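Local coordinates for N-ACETYLMURAMOYL-L-ALANINE AMIDASE CwlV (Paenibacillus polymyxa, PDB 1JWQ), which probably hydrolyses the amide link between N-acetylmuramic acid and L-alanine in cell-wall peptidoglycan, as the zinc-dependent catalytic domain of a longer protein, at residues 31-36 with 163-168; 96-101 with 136-141; 106-111 with 170-175. All blocks are in the same frame, centred on the assembly; numbering follows the deposited sequence.

Contact 1 of 3, residues 31-36 with 163-168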
loop_
_atom_site.group_PDB
_atom_site.type_symbol
_atom_site.label_atom_id
_atom_site.label_comp_id
_atom_site.label_asym_id
_atom_site.label_seq_id
_atom_site.Cartn_x
_atom_site.Cartn_y
_atom_site.Cartn_z
ATOM N N LEU A 31 3.254 -1.676 7.893
ATOM C CA LEU A 31 4.667 -1.362 8.064
ATOM C C LEU A 31 5.550 -2.465 7.484
ATOM O O LEU A 31 6.493 -2.188 6.750
ATOM C CB LEU A 31 4.984 -1.167 9.545
ATOM C CG LEU A 31 6.450 -0.857 9.863
ATOM C CD1 LEU A 31 6.870 0.433 9.168
ATOM C CD2 LEU A 31 6.612 -0.724 11.368
ATOM N N ALA A 32 5.243 -3.714 7.819
ATOM C CA ALA A 32 6.019 -4.845 7.317
ATOM C C ALA A 32 6.069 -4.820 5.791
ATOM O O ALA A 32 7.110 -5.087 5.185
ATOM C CB ALA A 32 5.404 -6.166 7.808
ATOM N N MET A 33 4.939 -4.494 5.170
ATOM C CA MET A 33 4.866 -4.432 3.714
ATOM C C MET A 33 5.692 -3.269 3.170
ATOM O O MET A 33 6.451 -3.433 2.218
ATOM C CB MET A 33 3.411 -4.283 3.254
ATOM C CG MET A 33 2.569 -5.529 3.461
ATOM S SD MET A 33 3.280 -6.956 2.615
ATOM C CE MET A 33 3.508 -6.288 0.978
ATOM N N ALA A 34 5.535 -2.097 3.779
ATOM C CA ALA A 34 6.273 -0.916 3.352
ATOM C C ALA A 34 7.777 -1.154 3.427
ATOM O O ALA A 34 8.522 -0.788 2.516
ATOM C CB ALA A 34 5.885 0.287 4.211
ATOM N N LEU A 35 8.227 -1.773 4.511
ATOM C CA LEU A 35 9.650 -2.045 4.683
ATOM C C LEU A 35 10.161 -3.030 3.633
ATOM O O LEU A 35 11.276 -2.891 3.136
ATOM C CB LEU A 35 9.919 -2.590 6.089
ATOM C CG LEU A 35 9.636 -1.610 7.231
ATOM C CD1 LEU A 35 9.928 -2.277 8.559
ATOM C CD2 LEU A 35 10.485 -0.352 7.063
ATOM N N LYS A 36 9.348 -4.027 3.302
ATOM C CA LYS A 36 9.746 -5.009 2.297
ATOM C C LYS A 36 9.816 -4.368 0.914
ATOM O O LYS A 36 10.740 -4.637 0.145
ATOM C CB LYS A 36 8.773 -6.191 2.285
ATOM C CG LYS A 36 8.954 -7.150 3.450
ATOM C CD LYS A 36 7.886 -8.231 3.458
ATOM C CE LYS A 36 8.039 -9.169 4.657
ATOM N NZ LYS A 36 9.320 -9.923 4.602
ATOM N N ARG A 163 6.055 -11.954 -1.657
ATOM C CA ARG A 163 5.547 -12.063 -3.016
ATOM C C ARG A 163 4.789 -10.793 -3.407
ATOM O O ARG A 163 4.971 -10.249 -4.498
ATOM C CB ARG A 163 4.619 -13.270 -3.109
ATOM C CG ARG A 163 4.094 -13.540 -4.493
ATOM C CD ARG A 163 2.809 -14.327 -4.409
ATOM N NE ARG A 163 2.847 -15.341 -3.360
ATOM C CZ ARG A 163 1.773 -15.743 -2.692
ATOM N NH1 ARG A 163 0.590 -15.206 -2.962
ATOM N NH2 ARG A 163 1.876 -16.697 -1.777
ATOM N N VAL A 164 3.941 -10.328 -2.498
ATOM C CA VAL A 164 3.142 -9.133 -2.730
ATOM C C VAL A 164 4.018 -7.888 -2.769
ATOM O O VAL A 164 3.794 -6.995 -3.582
ATOM C CB VAL A 164 2.063 -8.983 -1.638
ATOM C CG1 VAL A 164 1.321 -7.663 -1.802
ATOM C CG2 VAL A 164 1.081 -10.146 -1.736
ATOM N N ALA A 165 5.022 -7.840 -1.896
ATOM C CA ALA A 165 5.933 -6.704 -1.859
ATOM C C ALA A 165 6.635 -6.588 -3.205
ATOM O O ALA A 165 6.872 -5.487 -3.704
ATOM C CB ALA A 165 6.960 -6.879 -0.740
ATOM N N GLN A 166 6.977 -7.730 -3.793
ATOM C CA GLN A 166 7.645 -7.708 -5.087
ATOM C C GLN A 166 6.674 -7.212 -6.147
ATOM O O GLN A 166 7.059 -6.481 -7.057
ATOM C CB GLN A 166 8.148 -9.101 -5.471
ATOM C CG GLN A 166 8.900 -9.120 -6.798
ATOM C CD GLN A 166 10.183 -8.304 -6.758
ATOM O OE1 GLN A 166 11.086 -8.582 -5.965
ATOM N NE2 GLN A 166 10.270 -7.291 -7.613
ATOM N N GLY A 167 5.414 -7.616 -6.023
ATOM C CA GLY A 167 4.406 -7.188 -6.976
ATOM C C GLY A 167 4.215 -5.682 -6.911
ATOM O O GLY A 167 4.115 -5.013 -7.940
ATOM N N ILE A 168 4.165 -5.147 -5.698
ATOM C CA ILE A 168 4.000 -3.710 -5.508
ATOM C C ILE A 168 5.222 -2.986 -6.071
ATOM O O ILE A 168 5.100 -1.959 -6.746
ATOM C CB ILE A 168 3.815 -3.379 -4.007
ATOM C CG1 ILE A 168 2.496 -3.988 -3.519
ATOM C CG2 ILE A 168 3.828 -1.877 -3.786
ATOM C CD1 ILE A 168 2.228 -3.798 -2.025
#

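Contact 2 of 3, residues 96-101 with 136-141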
loop_
_atom_site.group_PDB
_atom_site.type_symbol
_atom_site.label_atom_id
_atom_site.label_comp_id
_atom_site.label_asym_id
_atom_site.label_seq_id
_atom_site.Cartn_x
_atom_site.Cartn_y
_atom_site.Cartn_z
ATOM N N TYR A 96 -7.811 4.839 -6.424
ATOM C CA TYR A 96 -7.254 6.067 -6.979
ATOM C C TYR A 96 -8.341 7.093 -6.660
ATOM O O TYR A 96 -9.482 6.712 -6.379
ATOM C CB TYR A 96 -7.082 5.975 -8.501
ATOM C CG TYR A 96 -8.392 6.053 -9.251
ATOM C CD1 TYR A 96 -9.202 4.927 -9.401
ATOM C CD2 TYR A 96 -8.864 7.272 -9.742
ATOM C CE1 TYR A 96 -10.452 5.017 -10.019
ATOM C CE2 TYR A 96 -10.106 7.372 -10.354
ATOM C CZ TYR A 96 -10.894 6.240 -10.487
ATOM O OH TYR A 96 -12.127 6.341 -11.078
ATOM N N GLN A 97 -8.006 8.379 -6.688
ATOM C CA GLN A 97 -9.005 9.417 -6.419
ATOM C C GLN A 97 -8.996 10.462 -7.521
ATOM O O GLN A 97 -10.020 11.081 -7.806
ATOM C CB GLN A 97 -8.749 10.094 -5.065
ATOM C CG GLN A 97 -9.915 10.946 -4.529
ATOM C CD GLN A 97 -9.993 12.348 -5.125
ATOM O OE1 GLN A 97 -8.973 12.991 -5.382
ATOM N NE2 GLN A 97 -11.215 12.840 -5.318
ATOM N N ARG A 98 -7.842 10.644 -8.152
ATOM C CA ARG A 98 -7.710 11.627 -9.222
ATOM C C ARG A 98 -7.444 10.988 -10.574
ATOM O O ARG A 98 -6.828 9.931 -10.665
ATOM C CB ARG A 98 -6.586 12.614 -8.897
ATOM C CG ARG A 98 -6.929 13.567 -7.770
ATOM C CD ARG A 98 -5.701 14.282 -7.233
ATOM N NE ARG A 98 -4.795 13.373 -6.537
ATOM C CZ ARG A 98 -3.638 12.937 -7.025
ATOM N NH1 ARG A 98 -3.233 13.329 -8.227
ATOM N NH2 ARG A 98 -2.883 12.112 -6.306
ATOM N N SER A 99 -7.921 11.640 -11.626
ATOM C CA SER A 99 -7.729 11.137 -12.977
ATOM C C SER A 99 -6.258 10.861 -13.286
ATOM O O SER A 99 -5.924 9.837 -13.877
ATOM C CB SER A 99 -8.278 12.143 -13.994
ATOM O OG SER A 99 -7.998 11.719 -15.317
ATOM N N ALA A 100 -5.385 11.778 -12.881
ATOM C CA ALA A 100 -3.953 11.651 -13.135
ATOM C C ALA A 100 -3.300 10.443 -12.460
ATOM O O ALA A 100 -2.144 10.120 -12.746
ATOM C CB ALA A 100 -3.235 12.936 -12.711
ATOM N N SER A 101 -4.039 9.777 -11.575
ATOM C CA SER A 101 -3.527 8.604 -10.864
ATOM C C SER A 101 -4.022 7.287 -11.462
ATOM O O SER A 101 -3.544 6.215 -11.092
ATOM C CB SER A 101 -3.951 8.649 -9.389
ATOM O OG SER A 101 -3.433 9.785 -8.722
ATOM N N MET A 136 0.772 14.055 -7.192
ATOM C CA MET A 136 1.436 13.147 -8.118
ATOM C C MET A 136 0.594 11.874 -8.169
ATOM O O MET A 136 -0.320 11.703 -7.359
ATOM C CB MET A 136 2.863 12.817 -7.639
ATOM C CG MET A 136 2.958 11.918 -6.397
ATOM S SD MET A 136 2.446 12.691 -4.840
ATOM C CE MET A 136 3.496 14.194 -4.824
ATOM N N PRO A 137 0.875 10.971 -9.126
ATOM C CA PRO A 137 0.077 9.741 -9.186
ATOM C C PRO A 137 0.093 9.076 -7.819
ATOM O O PRO A 137 1.158 8.816 -7.263
ATOM C CB PRO A 137 0.793 8.926 -10.257
ATOM C CG PRO A 137 1.247 9.991 -11.210
ATOM C CD PRO A 137 1.805 11.053 -10.266
ATOM N N ALA A 138 -1.088 8.809 -7.273
ATOM C CA ALA A 138 -1.171 8.218 -5.947
ATOM C C ALA A 138 -2.266 7.182 -5.833
ATOM O O ALA A 138 -3.406 7.416 -6.229
ATOM C CB ALA A 138 -1.392 9.318 -4.901
ATOM N N VAL A 139 -1.920 6.033 -5.275
ATOM C CA VAL A 139 -2.901 4.978 -5.100
ATOM C C VAL A 139 -2.844 4.430 -3.688
ATOM O O VAL A 139 -1.831 4.555 -2.995
ATOM C CB VAL A 139 -2.676 3.824 -6.097
ATOM C CG1 VAL A 139 -2.807 4.344 -7.533
ATOM C CG2 VAL A 139 -1.304 3.199 -5.875
ATOM N N LEU A 140 -3.953 3.847 -3.256
ATOM C CA LEU A 140 -4.028 3.250 -1.934
ATOM C C LEU A 140 -4.393 1.795 -2.166
ATOM O O LEU A 140 -5.363 1.484 -2.857
ATOM C CB LEU A 140 -5.089 3.948 -1.080
ATOM C CG LEU A 140 -5.159 3.472 0.373
ATOM C CD1 LEU A 140 -5.572 4.628 1.280
ATOM C CD2 LEU A 140 -6.136 2.304 0.481
ATOM N N LEU A 141 -3.591 0.903 -1.605
ATOM C CA LEU A 141 -3.817 -0.517 -1.783
ATOM C C LEU A 141 -4.396 -1.159 -0.535
ATOM O O LEU A 141 -3.876 -0.977 0.557
ATOM C CB LEU A 141 -2.495 -1.207 -2.138
ATOM C CG LEU A 141 -1.639 -0.545 -3.224
ATOM C CD1 LEU A 141 -0.352 -1.348 -3.399
ATOM C CD2 LEU A 141 -2.410 -0.472 -4.535
HETATM O O HOH W 1 -5.202 9.418 -6.598
#

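Contact 3 of 3, residues 106-111 with 170-175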
loop_
_atom_site.group_PDB
_atom_site.type_symbol
_atom_site.label_atom_id
_atom_site.label_comp_id
_atom_site.label_asym_id
_atom_site.label_seq_id
_atom_site.Cartn_x
_atom_site.Cartn_y
_atom_site.Cartn_z
ATOM N N ASN A 106 -3.710 1.451 -12.790
ATOM C CA ASN A 106 -3.813 0.353 -13.749
ATOM C C ASN A 106 -2.531 -0.475 -13.784
ATOM O O ASN A 106 -2.576 -1.702 -13.714
ATOM C CB ASN A 106 -4.113 0.882 -15.158
ATOM C CG ASN A 106 -5.518 1.449 -15.285
ATOM O OD1 ASN A 106 -6.482 0.861 -14.799
ATOM N ND2 ASN A 106 -5.641 2.588 -15.959
ATOM N N VAL A 107 -1.386 0.191 -13.898
ATOM C CA VAL A 107 -0.116 -0.529 -13.936
ATOM C C VAL A 107 0.112 -1.233 -12.602
ATOM O O VAL A 107 0.437 -2.419 -12.566
ATOM C CB VAL A 107 1.067 0.423 -14.243
ATOM C CG1 VAL A 107 2.397 -0.333 -14.177
ATOM C CG2 VAL A 107 0.883 1.035 -15.630
ATOM N N MET A 108 -0.071 -0.509 -11.502
ATOM C CA MET A 108 0.122 -1.107 -10.185
ATOM C C MET A 108 -0.727 -2.365 -10.011
ATOM O O MET A 108 -0.221 -3.420 -9.631
ATOM C CB MET A 108 -0.227 -0.101 -9.083
ATOM C CG MET A 108 -0.214 -0.691 -7.680
ATOM S SD MET A 108 1.393 -1.391 -7.223
ATOM C CE MET A 108 2.245 0.095 -6.726
ATOM N N HIS A 109 -2.017 -2.260 -10.299
ATOM C CA HIS A 109 -2.915 -3.399 -10.145
ATOM C C HIS A 109 -2.476 -4.593 -10.987
ATOM O O HIS A 109 -2.605 -5.738 -10.566
ATOM C CB HIS A 109 -4.345 -3.009 -10.527
ATOM C CG HIS A 109 -5.388 -3.908 -9.941
ATOM N ND1 HIS A 109 -5.635 -3.975 -8.586
ATOM C CD2 HIS A 109 -6.237 -4.790 -10.523
ATOM C CE1 HIS A 109 -6.589 -4.859 -8.360
ATOM N NE2 HIS A 109 -6.972 -5.367 -9.517
ATOM N N LYS A 110 -1.960 -4.311 -12.180
ATOM C CA LYS A 110 -1.497 -5.350 -13.100
ATOM C C LYS A 110 -0.485 -6.299 -12.449
ATOM O O LYS A 110 -0.521 -7.510 -12.671
ATOM C CB LYS A 110 -0.868 -4.698 -14.338
ATOM C CG LYS A 110 -0.435 -5.675 -15.428
ATOM C CD LYS A 110 0.230 -4.945 -16.588
ATOM C CE LYS A 110 0.383 -5.849 -17.809
ATOM N NZ LYS A 110 1.039 -7.146 -17.486
ATOM N N TYR A 111 0.411 -5.754 -11.636
ATOM C CA TYR A 111 1.427 -6.579 -10.986
ATOM C C TYR A 111 1.117 -6.906 -9.536
ATOM O O TYR A 111 1.484 -7.967 -9.022
ATOM C CB TYR A 111 2.786 -5.888 -11.078
ATOM C CG TYR A 111 3.198 -5.637 -12.505
ATOM C CD1 TYR A 111 2.895 -4.430 -13.137
ATOM C CD2 TYR A 111 3.827 -6.633 -13.249
ATOM C CE1 TYR A 111 3.207 -4.226 -14.481
ATOM C CE2 TYR A 111 4.140 -6.441 -14.586
ATOM C CZ TYR A 111 3.826 -5.238 -15.196
ATOM O OH TYR A 111 4.127 -5.051 -16.526
ATOM N N ASP A 170 7.159 -4.018 -8.452
ATOM C CA ASP A 170 7.087 -4.084 -9.910
ATOM C C ASP A 170 6.134 -3.016 -10.451
ATOM O O ASP A 170 6.425 -2.363 -11.451
ATOM C CB ASP A 170 6.623 -5.470 -10.366
ATOM C CG ASP A 170 7.688 -6.537 -10.180
ATOM O OD1 ASP A 170 7.362 -7.732 -10.335
ATOM O OD2 ASP A 170 8.847 -6.184 -9.883
ATOM N N GLY A 171 4.997 -2.841 -9.787
ATOM C CA GLY A 171 4.044 -1.837 -10.225
ATOM C C GLY A 171 4.697 -0.467 -10.308
ATOM O O GLY A 171 4.481 0.285 -11.257
ATOM N N ILE A 172 5.510 -0.146 -9.308
ATOM C CA ILE A 172 6.202 1.139 -9.259
ATOM C C ILE A 172 7.308 1.210 -10.304
ATOM O O ILE A 172 7.432 2.196 -11.033
ATOM C CB ILE A 172 6.814 1.368 -7.863
ATOM C CG1 ILE A 172 5.687 1.543 -6.841
ATOM C CG2 ILE A 172 7.741 2.579 -7.884
ATOM C CD1 ILE A 172 6.129 1.388 -5.397
ATOM N N THR A 173 8.105 0.153 -10.369
ATOM C CA THR A 173 9.206 0.082 -11.317
ATOM C C THR A 173 8.712 0.160 -12.756
ATOM O O THR A 173 9.272 0.890 -13.575
ATOM C CB THR A 173 9.992 -1.220 -11.131
ATOM O OG1 THR A 173 10.486 -1.279 -9.788
ATOM C CG2 THR A 173 11.165 -1.284 -12.103
ATOM N N GLU A 174 7.663 -0.595 -13.062
ATOM C CA GLU A 174 7.110 -0.601 -14.409
ATOM C C GLU A 174 6.518 0.752 -14.772
ATOM O O GLU A 174 6.761 1.262 -15.860
ATOM C CB GLU A 174 6.031 -1.680 -14.543
ATOM C CG GLU A 174 6.543 -3.108 -14.456
ATOM C CD GLU A 174 7.266 -3.562 -15.712
ATOM O OE1 GLU A 174 7.233 -2.831 -16.728
ATOM O OE2 GLU A 174 7.854 -4.662 -15.685
ATOM N N TYR A 175 5.743 1.335 -13.862
ATOM C CA TYR A 175 5.125 2.628 -14.135
ATOM C C TYR A 175 6.156 3.728 -14.345
ATOM O O TYR A 175 6.019 4.552 -15.252
ATOM C CB TYR A 175 4.191 3.050 -12.997
ATOM C CG TYR A 175 3.484 4.356 -13.295
ATOM C CD1 TYR A 175 2.489 4.421 -14.270
ATOM C CD2 TYR A 175 3.843 5.535 -12.640
ATOM C CE1 TYR A 175 1.869 5.631 -14.592
ATOM C CE2 TYR A 175 3.231 6.752 -12.953
ATOM C CZ TYR A 175 2.245 6.789 -13.931
ATOM O OH TYR A 175 1.635 7.982 -14.245
#

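Contact 1 of 3, residues 31-36 with 163-168
Met33 of helix 26-42 reaches across to helix 158-176 with its methyl group alone. The short axes of 31-36 and 163-168 come within 9.2 Å and cross at -56°. CE of Met33 lies 3.6 Å from the backbone N of Ala165. It is also 3.9 Å from CB of Ala165 and 3.8 Å from CG1 of Val164. CD1 of Ile168 meets the same methyl at 4.1 Å. One carbon therefore sits among three residues of a single face of the facing helix. The Met33 chain bends at chi2 (-57°) and chi3 (-51°), which brings CE against the backbone at Ala165. This is the buried, tightly packed part. Helix 102-116 continues it, with Phe112 touching both Val164 and Ile168.

The other side is looser. Lys36 contributes only the root of its side chain, with CB 3.6 Å from CB of Ala165. Beyond CB the chain leads away from 163-168, extended until a bend at the last torsion. Its NZ forms a salt bridge with Glu158 and a hydrogen bond with Asn162, both earlier on helix 158-176. The partly exposed edge of the contact is thus the one that carries the charge.

Both helices pack on the same side of the central sheet of the amidase domain. The zinc ion is about 12 Å from the Met33 side chain, so the contact is not part of the metal site. No hydrogen bond joins 31-36 to 163-168. The chemistry implies an apolar joint without directional bonds between the segments, with the lysine charge taken up by Glu158 and Asn162.

Contact 2 of 3, residues 96-101 with 136-141
Arg98 and Ser101 make the two direct hydrogen bonds between 96-101, which leaves the end of strand 92-96, and 136-141, which leads into strand 138-145. NH2 of Arg98 donates to O of Met136 at 2.8 Å, with an N-H...O angle of 163°. The oxygen lies at the edge of the guanidinium, near its plane. The Arg98 chain, extended at chi2, bends at chi3 (-68°) to bring the group there. NE of Arg98 is bonded to O of Ile131, which gives the flat group a second hold. Backbone N of Ala138 donates to OG of Ser101 at 2.9 Å, and the bond is nearly straight (168°). The same OG donates to water 1 at 2.8 Å. That water also accepts from Gln97 N and donates to Ala138 O at 2.7 Å.

Packing surrounds this polar core. CB of Ala138 sits at the guanidinium edge, 3.5 Å from NH2 of Arg98. CG of Pro137 lies 3.7 Å from O of Ala100. Further along, CG1 of Val139 approaches O of Ser101 at 4.1 Å.

The contact lies just past the end of strand 92-96, the antiparallel neighbour of 138-145. Here side chains and one water bind backbone groups where no direct backbone bond joins the two segments.

Contact 3 of 3, residues 106-111 with 170-175
Helices 102-116 and 158-176 pack closely, with the short axes of 106-111 and 170-175 only 7.8 Å apart and their directions 136° from each other. Both belong to one helical layer of the open alpha-beta-alpha fold. Their CA atoms are nearest at Met108 and Gly171, 4.0 Å apart. With no side chain at Gly171, the backbones can come this close.

On the sheet side, Met108 bends at chi2 and chi3, and its CE lies 3.7 Å from CG1 of Ile172. The two side chains run side by side in the same direction, and both touch Val77 of strand 75-82. Val107 uses both branches. CG1 rests 3.6 Å from O of Gly171, while CG2 meets the edge of the Tyr175 ring at CD1.

The outer side is more polar. CB of Asp170 approaches CB of Tyr111 at 3.9 Å, and OD2 of Asp170 bonds to Gln166. Glu174 bends at chi2 (-75°), and its carboxylate plane lies 7° from that of the Tyr111 ring. OE1 of Glu174 forms a salt bridge with Lys179. CG of Glu174 stands over one face of the Tyr111 ring in a CH-pi contact, 3.9 Å from the centroid.

How the contacts relate
From the N terminus the chain passes through strand 2-8 to helix 26-42, where contact 1 begins. Contact 1 closes the longest loop when the chain returns in helix 158-176. Contact 2 is nested inside that loop. It opens at the end of strand 92-96 and closes where the chain enters strand 138-145. Contact 3 begins on helix 102-116, within the loop of contact 2, and closes later on helix 158-176. It therefore crosses both others. Contacts 1 and 3 share helix 158-176, which ties helix 26-42 to helix 102-116. CD1 of Leu141 touches CD1 of Ile168 at 3.8 Å, joining the central strand to this helical layer. Pro137 and Tyr175 link contacts 2 and 3.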